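Local coordinates for protein membrane attack complex assembly inhibitor BGA71 (Borreliella bavariensis, PDB 6FMH) that inhibits assembly of the membrane attack complex of complement, probably as an outer surface protein that helps the Lyme disease spirochaete escape lysis, at residues S11-A16 with K119-K124. Sequence-based numbering, arbitrary orientation.
Sequences SKLETA and KEAIIK
Leu13 and Glu14, in the first turn of helix 12-36, meet Ala121 and Ile122, near the C-terminal end of helix 90-123. The axes of the two short segments make an angle of 129° between their N-to-C directions and approach to 9.6 Å. The nearest backbone pair is Glu14 and Ile122, whose CA atoms are 6.7 Å apart. This is helix-helix packing near one end of the all-helical fold of a BbCRASP-1 family protein. Helix 127-163 lies alongside, with Gln130 touching Leu13. The contact is apolar and small, and Ile122 is its centre. Its CG1 lies anti to the carbonyl carbon (chi1 -70°), and the extended chi2 carries CD1 across to the start of the facing helix. There CD1 rests on backbone as much as on side chain. It is 3.7 Å from Leu13 O and 3.8 Å from Glu14 CA. The aliphatic part of Glu14 crosses the isoleucine at a slant, its CG 4.0 Å from CD1 of Ile122. CG2 of Ile122 also borders this methylene, so the glutamate stem packs against both branches of the isoleucine. Beyond CG the extended Glu14 chain brings its carboxylate close to that of Glu57 of the second subunit, a like-charge approach that might raise the pKa of either acid. The same Glu57 of the second subunit also packs on Ile122. Leu13 CB stands 4.2 Å from Ile122 CG1. On the same leucine the CD1 methyl meets the CB methyl of Ala121, also at 4.2 Å.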
ATOM      1  N   SER A  11       9.005  18.161   1.641  1.00 38.07           N
ATOM      2  CA  SER A  11      10.112  17.444   0.880  1.00 41.94           C
ATOM      3  C   SER A  11       9.667  16.613  -0.350  1.00 40.45           C
ATOM      4  O   SER A  11       8.593  16.004  -0.341  1.00 43.54           O
ATOM      5  CB  SER A  11      10.957  16.520   1.780  1.00 42.27           C
ATOM      6  OG  SER A  11      11.328  15.307   1.067  1.00 44.79           O
ATOM      7  N   LYS A  12      10.526  16.567  -1.371  1.00 36.42           N
ATOM      8  CA  LYS A  12      10.188  15.964  -2.661  1.00 37.34           C
ATOM      9  C   LYS A  12       9.599  14.523  -2.565  1.00 32.89           C
ATOM     10  O   LYS A  12       8.532  14.227  -3.114  1.00 34.39           O
ATOM     11  CB  LYS A  12      11.408  16.053  -3.633  1.00 40.33           C
ATOM     12  CG  LYS A  12      11.009  15.964  -5.102  1.00 44.52           C
ATOM     13  CD  LYS A  12      12.124  16.447  -6.023  1.00 43.42           C
ATOM     14  CE  LYS A  12      11.640  16.616  -7.458  1.00 42.05           C
ATOM     15  NZ  LYS A  12      12.601  17.396  -8.265  1.00 42.54           N
ATOM     16  N   LEU A  13      10.239  13.658  -1.790  1.00 32.31           N
ATOM     17  CA  LEU A  13       9.796  12.277  -1.602  1.00 27.40           C
ATOM     18  C   LEU A  13       8.493  12.232  -0.809  1.00 29.92           C
ATOM     19  O   LEU A  13       7.556  11.480  -1.149  1.00 28.04           O
ATOM     20  CB  LEU A  13      10.814  11.496  -0.807  1.00 24.32           C
ATOM     21  CG  LEU A  13      12.184  11.260  -1.437  1.00 22.99           C
ATOM     22  CD1 LEU A  13      13.184  10.595  -0.491  1.00 24.35           C
ATOM     23  CD2 LEU A  13      12.136  10.441  -2.697  1.00 21.77           C
ATOM     24  N   GLU A  14       8.404  13.077   0.219  1.00 30.45           N
ATOM     25  CA  GLU A  14       7.153  13.231   0.963  1.00 33.72           C
ATOM     26  C   GLU A  14       5.989  13.698   0.078  1.00 34.49           C
ATOM     27  O   GLU A  14       4.895  13.113   0.150  1.00 39.41           O
ATOM     28  CB  GLU A  14       7.360  14.110   2.172  1.00 38.71           C
ATOM     29  CG  GLU A  14       8.154  13.412   3.282  1.00 44.05           C
ATOM     30  CD  GLU A  14       8.524  14.312   4.466  1.00 46.72           C
ATOM     31  OE1 GLU A  14       8.738  15.529   4.272  1.00 46.15           O
ATOM     32  OE2 GLU A  14       8.618  13.777   5.588  1.00 43.93           O
ATOM     33  N   THR A  15       6.206  14.676  -0.799  1.00 31.32           N
ATOM     34  CA  THR A  15       5.133  15.084  -1.742  1.00 30.62           C
ATOM     35  C   THR A  15       4.830  14.011  -2.736  1.00 25.49           C
ATOM     36  O   THR A  15       3.678  13.869  -3.173  1.00 25.37           O
ATOM     37  CB  THR A  15       5.396  16.414  -2.534  1.00 31.76           C
ATOM     38  OG1 THR A  15       6.784  16.561  -2.814  1.00 35.43           O
ATOM     39  CG2 THR A  15       4.899  17.613  -1.748  1.00 34.67           C
ATOM     40  N   ALA A  16       5.869  13.334  -3.190  1.00 24.08           N
ATOM     41  CA  ALA A  16       5.691  12.269  -4.184  1.00 26.53           C
ATOM     42  C   ALA A  16       4.811  11.146  -3.637  1.00 24.52           C
ATOM     43  O   ALA A  16       3.824  10.779  -4.254  1.00 24.89           O
ATOM     44  CB  ALA A  16       7.029  11.705  -4.649  1.00 26.65           C
ATOM     45  N   LYS A 119       8.555   5.074   0.368  1.00 17.35           N
ATOM     46  CA  LYS A 119       8.048   5.064   1.701  1.00 17.11           C
ATOM     47  C   LYS A 119       9.113   4.662   2.689  1.00 17.38           C
ATOM     48  O   LYS A 119       9.188   5.218   3.739  1.00 17.58           O
ATOM     49  CB  LYS A 119       6.817   4.186   1.788  1.00 15.58           C
ATOM     50  CG  LYS A 119       5.547   4.845   1.315  1.00 14.62           C
ATOM     51  CD  LYS A 119       4.467   3.836   1.181  1.00 13.16           C
ATOM     52  CE  LYS A 119       3.139   4.463   0.911  1.00 11.79           C
ATOM     53  NZ  LYS A 119       2.082   3.453   0.866  1.00 11.04           N
ATOM     54  N   GLU A 120       9.953   3.707   2.337  1.00 16.94           N
ATOM     55  CA  GLU A 120      11.102   3.289   3.119  1.00 15.85           C
ATOM     56  C   GLU A 120      12.121   4.337   3.397  1.00 16.26           C
ATOM     57  O   GLU A 120      12.718   4.325   4.401  1.00 17.46           O
ATOM     58  CB  GLU A 120      11.822   2.169   2.407  1.00 15.13           C
ATOM     59  CG  GLU A 120      13.075   1.666   3.102  1.00 14.29           C
ATOM     60  CD  GLU A 120      13.892   0.796   2.241  1.00 13.06           C
ATOM     61  OE1 GLU A 120      13.973   1.089   1.105  1.00 13.23           O
ATOM     62  OE2 GLU A 120      14.438  -0.176   2.697  1.00 12.50           O
ATOM     63  N   ALA A 121      12.390   5.195   2.451  1.00 17.65           N
ATOM     64  CA  ALA A 121      13.279   6.296   2.645  1.00 17.85           C
ATOM     65  C   ALA A 121      12.671   7.352   3.519  1.00 18.87           C
ATOM     66  O   ALA A 121      13.326   7.910   4.307  1.00 18.08           O
ATOM     67  CB  ALA A 121      13.670   6.878   1.323  1.00 16.88           C
ATOM     68  N   ILE A 122      11.401   7.629   3.364  1.00 20.17           N
ATOM     69  CA  ILE A 122      10.764   8.586   4.238  1.00 22.32           C
ATOM     70  C   ILE A 122      10.840   8.155   5.722  1.00 24.25           C
ATOM     71  O   ILE A 122      11.328   8.911   6.578  1.00 23.29           O
ATOM     72  CB  ILE A 122       9.310   8.755   3.855  1.00 25.41           C
ATOM     73  CG1 ILE A 122       9.203   9.482   2.524  1.00 28.23           C
ATOM     74  CG2 ILE A 122       8.560   9.571   4.890  1.00 26.98           C
ATOM     75  CD1 ILE A 122       7.777   9.592   2.018  1.00 28.67           C
ATOM     76  N   ILE A 123      10.477   6.903   5.988  1.00 26.77           N
ATOM     77  CA  ILE A 123      10.326   6.388   7.347  1.00 28.82           C
ATOM     78  C   ILE A 123      11.609   5.890   8.000  1.00 29.19           C
ATOM     79  O   ILE A 123      12.046   6.400   9.001  1.00 28.31           O
ATOM     80  CB  ILE A 123       9.282   5.251   7.421  1.00 32.19           C
ATOM     81  CG1 ILE A 123       7.909   5.767   7.050  1.00 35.55           C
ATOM     82  CG2 ILE A 123       9.194   4.685   8.831  1.00 30.74           C
ATOM     83  CD1 ILE A 123       6.873   4.688   6.881  1.00 38.18           C
ATOM     84  N   LYS A 124      12.214   4.878   7.429  1.00 35.46           N
ATOM     85  CA  LYS A 124      13.398   4.242   8.030  1.00 38.26           C
ATOM     86  C   LYS A 124      14.722   5.005   7.921  1.00 38.01           C
ATOM     87  O   LYS A 124      15.593   4.821   8.772  1.00 43.62           O
ATOM     88  CB  LYS A 124      13.582   2.837   7.454  1.00 35.72           C
ATOM     89  CG  LYS A 124      12.776   1.826   8.238  1.00 37.39           C
ATOM     90  CD  LYS A 124      13.584   1.350   9.422  1.00 39.53           C
ATOM     91  CE  LYS A 124      12.710   0.684  10.458  1.00 46.47           C
ATOM     92  NZ  LYS A 124      13.459   0.414  11.718  1.00 52.18           N
TER